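Side-chain contacts in initiator protein NS1 (Murine minute virus, PDB 4R94), which nicks viral DNA at the replication origin and unwinds it as a helicase, this chain being its N-terminal origin-binding nickase domain: residues A[146-149]-A[150-154]; A[175-179]-A[180-184]; A[78-81]-A[82-85]. All coordinates share one frame; numbering follows the deposited sequence.

Contact 1: residues A[146-149]-A[150-154]; sequences RRQL and NVYWS
Arg-146 and Asn-150 run side by side one turn apart on helix 142-160, and a moderately bent hydrogen bond (142°) joins their ends. NH1 of Arg-146 donates to OD1 of Asn-150 at 2.9 Å, in the carbonyl plane and on a lone pair, while OD1 lies at the guanidinium edge. The two flat groups are turned 75° against each other. CG of Arg-146 stands anti to the backbone N (chi1 -169°), and bends at chi2 and chi3 bring the guanidinium edge alongside the Asn-150 amide. This is the close-packed part: Arg-146 NH1 also bonds Val-183 O, Asn-150 ND2 bonds Ala-177 O, and Leu-149 rests on Phe-28 and Phe-30.

The looser side holds the polar ends of Gln-148 and Tyr-152, although the tyrosine ring leans on helix 81-104. A water spans their gap, 2.8 Å from Gln-148 OE1 and 3.0 Å from Tyr-152 OH. Another water accepts from NH2 of Arg-146 at 2.8 Å.

With the amide of Asn-150 using both ends, its rotation is fixed: the oxygen faces the arginine and the nitrogen faces helix 167-179, so two side chains of one helix turn bind the backbone on both sides of Glu-181.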
loop_
_atom_site.group_PDB
_atom_site.type_symbol
_atom_site.label_atom_id
_atom_site.label_comp_id
_atom_site.label_asym_id
_atom_site.label_seq_id
_atom_site.Cartn_x
_atom_site.Cartn_y
_atom_site.Cartn_z
ATOM N N ARG A 146 1.429 -8.836 -10.895
ATOM C CA ARG A 146 0.270 -7.939 -10.900
ATOM C C ARG A 146 -1.032 -8.719 -11.001
ATOM O O ARG A 146 -2.003 -8.417 -10.305
ATOM C CB ARG A 146 0.338 -6.924 -12.041
ATOM C CG ARG A 146 -0.708 -5.798 -11.914
ATOM C CD ARG A 146 -1.276 -5.360 -13.275
ATOM N NE ARG A 146 -2.065 -6.431 -13.881
ATOM C CZ ARG A 146 -3.310 -6.742 -13.527
ATOM N NH1 ARG A 146 -3.918 -6.063 -12.564
ATOM N NH2 ARG A 146 -3.955 -7.742 -14.131
ATOM N N ARG A 147 -1.059 -9.726 -11.865
ATOM C CA ARG A 147 -2.276 -10.518 -12.021
ATOM C C ARG A 147 -2.656 -11.270 -10.744
ATOM O O ARG A 147 -3.817 -11.245 -10.329
ATOM C CB ARG A 147 -2.127 -11.504 -13.178
ATOM C CG ARG A 147 -3.376 -12.346 -13.390
ATOM C CD ARG A 147 -3.325 -13.085 -14.714
ATOM N NE ARG A 147 -2.089 -13.850 -14.860
ATOM C CZ ARG A 147 -1.898 -15.061 -14.344
ATOM N NH1 ARG A 147 -2.861 -15.647 -13.647
ATOM N NH2 ARG A 147 -0.743 -15.687 -14.526
ATOM N N GLN A 148 -1.681 -11.926 -10.125
ATOM C CA GLN A 148 -1.922 -12.698 -8.910
ATOM C C GLN A 148 -2.374 -11.793 -7.779
ATOM O O GLN A 148 -3.330 -12.107 -7.051
ATOM C CB GLN A 148 -0.668 -13.455 -8.492
ATOM C CG GLN A 148 -0.280 -14.539 -9.473
ATOM C CD GLN A 148 -1.341 -15.611 -9.567
ATOM O OE1 GLN A 148 -1.896 -16.034 -8.553
ATOM N NE2 GLN A 148 -1.641 -16.045 -10.786
ATOM N N LEU A 149 -1.681 -10.670 -7.636
ATOM C CA LEU A 149 -2.045 -9.697 -6.625
ATOM C C LEU A 149 -3.465 -9.198 -6.841
ATOM O O LEU A 149 -4.194 -9.019 -5.876
ATOM C CB LEU A 149 -1.054 -8.516 -6.612
ATOM C CG LEU A 149 0.308 -8.811 -5.972
ATOM C CD1 LEU A 149 1.196 -7.568 -6.089
ATOM C CD2 LEU A 149 0.212 -9.296 -4.501
ATOM N N ASN A 150 -3.863 -8.969 -8.089
ATOM C CA ASN A 150 -5.213 -8.477 -8.346
ATOM C C ASN A 150 -6.243 -9.555 -8.032
ATOM O O ASN A 150 -7.332 -9.244 -7.555
ATOM C CB ASN A 150 -5.364 -8.010 -9.797
ATOM C CG ASN A 150 -6.364 -6.873 -9.950
ATOM O OD1 ASN A 150 -6.212 -6.032 -10.818
ATOM N ND2 ASN A 150 -7.372 -6.834 -9.096
ATOM N N VAL A 151 -5.898 -10.820 -8.266
ATOM C CA VAL A 151 -6.803 -11.915 -7.853
ATOM C C VAL A 151 -7.065 -11.880 -6.352
ATOM O O VAL A 151 -8.223 -11.865 -5.910
ATOM C CB VAL A 151 -6.245 -13.295 -8.232
ATOM C CG1 VAL A 151 -7.089 -14.413 -7.569
ATOM C CG2 VAL A 151 -6.238 -13.449 -9.742
ATOM N N TYR A 152 -6.007 -11.842 -5.553
ATOM C CA TYR A 152 -6.184 -11.860 -4.102
ATOM C C TYR A 152 -6.819 -10.575 -3.576
ATOM O O TYR A 152 -7.640 -10.618 -2.655
ATOM C CB TYR A 152 -4.854 -12.120 -3.398
ATOM C CG TYR A 152 -4.367 -13.542 -3.594
ATOM C CD1 TYR A 152 -5.153 -14.628 -3.200
ATOM C CD2 TYR A 152 -3.143 -13.793 -4.190
ATOM C CE1 TYR A 152 -4.715 -15.929 -3.391
ATOM C CE2 TYR A 152 -2.699 -15.082 -4.385
ATOM C CZ TYR A 152 -3.483 -16.141 -3.991
ATOM O OH TYR A 152 -3.026 -17.429 -4.193
ATOM N N TRP A 153 -6.485 -9.441 -4.198
ATOM C CA TRP A 153 -7.032 -8.155 -3.778
ATOM C C TRP A 153 -8.542 -8.127 -4.000
ATOM O O TRP A 153 -9.314 -7.758 -3.103
ATOM C CB TRP A 153 -6.318 -7.022 -4.548
ATOM C CG TRP A 153 -6.751 -5.606 -4.270
ATOM C CD1 TRP A 153 -7.152 -4.684 -5.204
ATOM C CD2 TRP A 153 -6.741 -4.914 -3.010
ATOM N NE1 TRP A 153 -7.405 -3.467 -4.604
ATOM C CE2 TRP A 153 -7.174 -3.587 -3.254
ATOM C CE3 TRP A 153 -6.422 -5.289 -1.693
ATOM C CZ2 TRP A 153 -7.297 -2.636 -2.240
ATOM C CZ3 TRP A 153 -6.534 -4.338 -0.687
ATOM C CH2 TRP A 153 -6.988 -3.038 -0.960
ATOM N N SER A 154 -8.971 -8.557 -5.182
ATOM C CA SER A 154 -10.400 -8.548 -5.489
ATOM C C SER A 154 -11.120 -9.526 -4.567
ATOM O O SER A 154 -12.203 -9.232 -4.060
ATOM C CB SER A 154 -10.649 -8.899 -6.957
ATOM O OG SER A 154 -10.162 -10.198 -7.271
HETATM O O HOH W 1 -6.636 -8.179 -13.374
HETATM O O HOH W 2 -0.891 -17.362 -6.271
#

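Contact 2: residues A[175-179]-A[180-184]; sequences EIAED and NEWVT
Ile-176 opens the contact with its carbonyl oxygen, which takes two N-H groups of Asn-180. The backbone N of Asn-180 reaches Ile-176 O at 3.0 Å in the last helical bond of this kind, and ND2 of the same residue adds a longer one to Ile-176 O at 3.3 Å. The two donors arrive from opposite faces of the carbonyl plane, and the acceptor lies within 2° of the asparagine amide plane. A chi1 of -76° keeps CG of Asn-180 beside its own backbone N, which sets the amide alongside the Ile-176 side chain, with ND2 toward the carbonyl oxygen. CG2 of Ile-176 also meets CZ2 of Trp-182 at 4.0 Å.

Ala-177 follows, lying over one face of the Trp-182 indole. Its CA sits 3.7 Å from the centroid of the five-membered ring, 15° off the normal, a CH-pi contact, and its CB touches CE3 of Trp-182 at 3.5 Å, over the CD2-CE3 rim of the six-membered ring. Ala-177 O receives Trp-182 N at 3.1 Å and also Asn-150 ND2 from helix 142-160.

Glu-178 contributes its carbonyl, to which Glu-181 N donates from well above the carbonyl plane. Its carboxylate turns elsewhere, to Ser-154 and Arg-174. Asp-179 is the last helical residue.

Together the bonds from Trp-182 N and Glu-181 N form a Schellman motif, with Glu-181 at positive phi as C-prime. They serve Ala-177 O and, off its lone pairs, Glu-178 O, while Asn-180 serves Ile-176 O, and the reversal lays the tryptophan flat on the last turn just before strand 183-185 begins.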
loop_
_atom_site.group_PDB
_atom_site.type_symbol
_atom_site.label_atom_id
_atom_site.label_comp_id
_atom_site.label_asym_id
_atom_site.label_seq_id
_atom_site.Cartn_x
_atom_site.Cartn_y
_atom_site.Cartn_z
ATOM N N GLU A 175 -15.496 -9.255 -10.411
ATOM C CA GLU A 175 -14.992 -9.121 -11.778
ATOM C C GLU A 175 -14.676 -7.663 -12.160
ATOM O O GLU A 175 -13.786 -7.430 -12.964
ATOM C CB GLU A 175 -15.955 -9.759 -12.794
ATOM C CG GLU A 175 -17.374 -9.252 -12.819
ATOM C CD GLU A 175 -18.264 -10.086 -13.744
ATOM O OE1 GLU A 175 -19.278 -9.556 -14.250
ATOM O OE2 GLU A 175 -17.942 -11.277 -13.966
ATOM N N ILE A 176 -15.372 -6.690 -11.570
ATOM C CA ILE A 176 -15.028 -5.286 -11.789
ATOM C C ILE A 176 -13.625 -5.008 -11.268
ATOM O O ILE A 176 -12.812 -4.402 -11.964
ATOM C CB ILE A 176 -16.019 -4.328 -11.110
ATOM C CG1 ILE A 176 -17.363 -4.346 -11.845
ATOM C CG2 ILE A 176 -15.471 -2.905 -11.091
ATOM C CD1 ILE A 176 -18.470 -3.639 -11.093
ATOM N N ALA A 177 -13.333 -5.483 -10.059
ATOM C CA ALA A 177 -12.032 -5.202 -9.450
ATOM C C ALA A 177 -10.882 -5.812 -10.255
ATOM O O ALA A 177 -9.771 -5.270 -10.273
ATOM C CB ALA A 177 -12.009 -5.705 -8.019
ATOM N N GLU A 178 -11.156 -6.918 -10.941
ATOM C CA GLU A 178 -10.141 -7.560 -11.775
ATOM C C GLU A 178 -10.031 -6.946 -13.166
ATOM O O GLU A 178 -8.935 -6.625 -13.630
ATOM C CB GLU A 178 -10.440 -9.048 -11.897
ATOM C CG GLU A 178 -10.418 -9.760 -10.574
ATOM C CD GLU A 178 -9.800 -11.128 -10.674
ATOM O OE1 GLU A 178 -9.440 -11.534 -11.801
ATOM O OE2 GLU A 178 -9.665 -11.795 -9.629
ATOM N N ASP A 179 -11.172 -6.786 -13.833
ATOM C CA ASP A 179 -11.205 -6.264 -15.198
ATOM C C ASP A 179 -10.672 -4.842 -15.269
ATOM O O ASP A 179 -9.993 -4.468 -16.229
ATOM C CB ASP A 179 -12.632 -6.319 -15.757
ATOM C CG ASP A 179 -13.095 -7.735 -16.025
ATOM O OD1 ASP A 179 -12.235 -8.591 -16.320
ATOM O OD2 ASP A 179 -14.316 -8.001 -15.932
ATOM N N ASN A 180 -10.958 -4.054 -14.239
ATOM C CA ASN A 180 -10.523 -2.671 -14.190
ATOM C C ASN A 180 -9.187 -2.469 -13.476
ATOM O O ASN A 180 -8.816 -1.336 -13.159
ATOM C CB ASN A 180 -11.585 -1.804 -13.524
ATOM C CG ASN A 180 -12.766 -1.531 -14.437
ATOM O OD1 ASN A 180 -12.722 -0.626 -15.267
ATOM N ND2 ASN A 180 -13.816 -2.310 -14.293
ATOM N N GLU A 181 -8.492 -3.576 -13.227
ATOM C CA GLU A 181 -7.133 -3.567 -12.701
ATOM C C GLU A 181 -6.979 -2.689 -11.472
ATOM O O GLU A 181 -6.287 -1.662 -11.506
ATOM C CB GLU A 181 -6.154 -3.111 -13.786
ATOM C CG GLU A 181 -6.072 -4.080 -14.950
ATOM C CD GLU A 181 -4.855 -3.845 -15.828
ATOM O OE1 GLU A 181 -4.287 -2.730 -15.813
ATOM O OE2 GLU A 181 -4.463 -4.796 -16.528
ATOM N N TRP A 182 -7.621 -3.101 -10.381
ATOM C CA TRP A 182 -7.491 -2.368 -9.133
ATOM C C TRP A 182 -6.142 -2.632 -8.450
ATOM O O TRP A 182 -5.883 -2.097 -7.370
ATOM C CB TRP A 182 -8.639 -2.728 -8.185
ATOM C CG TRP A 182 -9.962 -2.129 -8.598
ATOM C CD1 TRP A 182 -10.256 -1.500 -9.775
ATOM C CD2 TRP A 182 -11.164 -2.099 -7.819
ATOM N NE1 TRP A 182 -11.575 -1.088 -9.779
ATOM C CE2 TRP A 182 -12.150 -1.446 -8.587
ATOM C CE3 TRP A 182 -11.503 -2.568 -6.546
ATOM C CZ2 TRP A 182 -13.453 -1.251 -8.125
ATOM C CZ3 TRP A 182 -12.795 -2.379 -6.086
ATOM C CH2 TRP A 182 -13.753 -1.723 -6.874
ATOM N N VAL A 183 -5.306 -3.478 -9.057
ATOM C CA VAL A 183 -3.881 -3.430 -8.758
ATOM C C VAL A 183 -3.157 -3.068 -10.037
ATOM O O VAL A 183 -3.298 -3.783 -11.031
ATOM C CB VAL A 183 -3.313 -4.758 -8.244
ATOM C CG1 VAL A 183 -1.831 -4.604 -7.977
ATOM C CG2 VAL A 183 -4.046 -5.214 -6.961
ATOM N N THR A 184 -2.400 -1.971 -10.026
ATOM C CA THR A 184 -1.636 -1.580 -11.211
ATOM C C THR A 184 -0.147 -1.873 -11.013
ATOM O O THR A 184 0.337 -1.934 -9.883
ATOM C CB THR A 184 -1.821 -0.090 -11.552
ATOM O OG1 THR A 184 -1.309 0.734 -10.498
ATOM C CG2 THR A 184 -3.280 0.241 -11.786
#

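Contact 3: residues A[78-81]-A[82-85]; sequences TVDE and MTKK
Val-79 provides the apolar part of this contact at the start of helix 81-104. Its CG1 lies 3.8 Å from CG2 of Thr-83, the two side chains crossing at about a right angle, and CG1 of Val-79 is equally 3.8 Å from CG of Lys-84. CG1 stands anti to the backbone N (chi1 178°), which turns it to the helix between these two partners. Trp-67 of helix 54-70 touches both Val-79 and the Lys-84 side chain, extending the apolar patch.

The hydrogen bonds across the two segments are all backbone ones. Lys-84 N donates almost straight to Asp-80 O at 3.1 Å, with an N-H...O angle of 173°, and Thr-83 N makes a weak, strongly bent bond to the same oxygen. Lys-85 N donates to Glu-81 O at 3.0 Å, continuing the helical ladder.

Charge enters more loosely. Glu-81 and Lys-84 lie side by side, each bent, and NZ of Lys-84 is 4.1 Å from both OE1 and OE2 of Glu-81, beyond salt-bridge range, so any attraction is probably modest.

Asp-80 occupies the N-cap position, but its carboxylate makes no capping bond; separately, Asp-80 N is hydrogen-bonded to Ser-220 OG. At this helix N-terminus Val-79 (N') meets the aliphatic part of Lys-84 (N4) in the positions of a hydrophobic staple, though the partner is a lysine.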
loop_
_atom_site.group_PDB
_atom_site.type_symbol
_atom_site.label_atom_id
_atom_site.label_comp_id
_atom_site.label_asym_id
_atom_site.label_seq_id
_atom_site.Cartn_x
_atom_site.Cartn_y
_atom_site.Cartn_z
ATOM N N THR A 78 -7.143 15.654 13.040
ATOM C CA THR A 78 -8.595 15.552 12.919
ATOM C C THR A 78 -9.024 14.660 11.756
ATOM O O THR A 78 -10.045 14.915 11.125
ATOM C CB THR A 78 -9.255 16.944 12.735
ATOM O OG1 THR A 78 -8.652 17.624 11.629
ATOM C CG2 THR A 78 -9.105 17.785 13.997
ATOM N N VAL A 79 -8.242 13.627 11.461
ATOM C CA VAL A 79 -8.649 12.664 10.439
ATOM C C VAL A 79 -9.863 11.882 10.939
ATOM O O VAL A 79 -9.867 11.429 12.081
ATOM C CB VAL A 79 -7.512 11.680 10.086
ATOM C CG1 VAL A 79 -7.988 10.661 9.059
ATOM C CG2 VAL A 79 -6.290 12.437 9.566
ATOM N N ASP A 80 -10.881 11.733 10.086
ATOM C CA ASP A 80 -12.088 10.970 10.432
ATOM C C ASP A 80 -11.750 9.584 10.973
ATOM O O ASP A 80 -10.836 8.916 10.488
ATOM C CB ASP A 80 -13.017 10.807 9.216
ATOM C CG ASP A 80 -13.732 12.091 8.835
ATOM O OD1 ASP A 80 -13.673 13.072 9.608
ATOM O OD2 ASP A 80 -14.363 12.115 7.754
ATOM N N GLU A 81 -12.500 9.149 11.975
ATOM C CA GLU A 81 -12.314 7.825 12.534
ATOM C C GLU A 81 -12.571 6.737 11.496
ATOM O O GLU A 81 -11.850 5.735 11.469
ATOM C CB GLU A 81 -13.228 7.632 13.743
ATOM C CG GLU A 81 -12.839 8.522 14.905
ATOM C CD GLU A 81 -11.380 8.358 15.287
ATOM O OE1 GLU A 81 -10.937 7.200 15.453
ATOM O OE2 GLU A 81 -10.672 9.382 15.410
ATOM N N MET A 82 -13.581 6.939 10.647
ATOM C CA MET A 82 -13.926 5.950 9.621
ATOM C C MET A 82 -12.782 5.801 8.626
ATOM O O MET A 82 -12.504 4.709 8.133
ATOM C CB MET A 82 -15.211 6.339 8.880
ATOM C CG MET A 82 -15.552 5.408 7.710
ATOM S SD MET A 82 -17.209 5.618 7.010
ATOM C CE MET A 82 -18.226 5.335 8.451
ATOM N N THR A 83 -12.124 6.917 8.338
ATOM C CA THR A 83 -11.030 6.939 7.377
ATOM C C THR A 83 -9.826 6.165 7.915
ATOM O O THR A 83 -9.264 5.302 7.224
ATOM C CB THR A 83 -10.657 8.380 7.035
ATOM O OG1 THR A 83 -11.705 8.951 6.235
ATOM C CG2 THR A 83 -9.342 8.443 6.253
ATOM N N LYS A 84 -9.439 6.456 9.148
ATOM C CA LYS A 84 -8.357 5.721 9.799
ATOM C C LYS A 84 -8.647 4.225 9.854
ATOM O O LYS A 84 -7.793 3.403 9.524
ATOM C CB LYS A 84 -8.117 6.255 11.213
ATOM C CG LYS A 84 -7.377 7.596 11.241
ATOM C CD LYS A 84 -7.370 8.210 12.647
ATOM C CE LYS A 84 -6.814 7.245 13.680
ATOM N NZ LYS A 84 -6.939 7.772 15.079
ATOM N N LYS A 85 -9.852 3.869 10.273
ATOM C CA LYS A 85 -10.217 2.464 10.346
ATOM C C LYS A 85 -10.087 1.774 8.994
ATOM O O LYS A 85 -9.551 0.664 8.902
ATOM C CB LYS A 85 -11.640 2.305 10.858
ATOM C CG LYS A 85 -11.963 0.874 11.242
ATOM C CD LYS A 85 -12.971 0.847 12.368
ATOM C CE LYS A 85 -12.887 -0.451 13.157
ATOM N NZ LYS A 85 -11.708 -0.516 14.067
#

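Overall arrangement
Contacts 1 and 2 form one continuous patch, their centres 8 Å apart, where helix 142-160 meets the end of helix 167-179 and the start of strand 183-185. Arg-146 NH1 to Val-183 O (2.8 Å) and Ser-154 OG to Glu-178 OE2 (2.9 Å) are probable hydrogen bonds between them. Contact 3 stands apart at the head of helix 81-104, with its centre 26 Å from both others. None of the three takes part in the metal site, where Glu-119, His-127 and His-129 hold the magnesium ion, about 14 Å from the Trp-153 side chain. The side chains of Trp-153, Trp-182 and Thr-83 lie about 8, 10 and 12 Å from that of His-127.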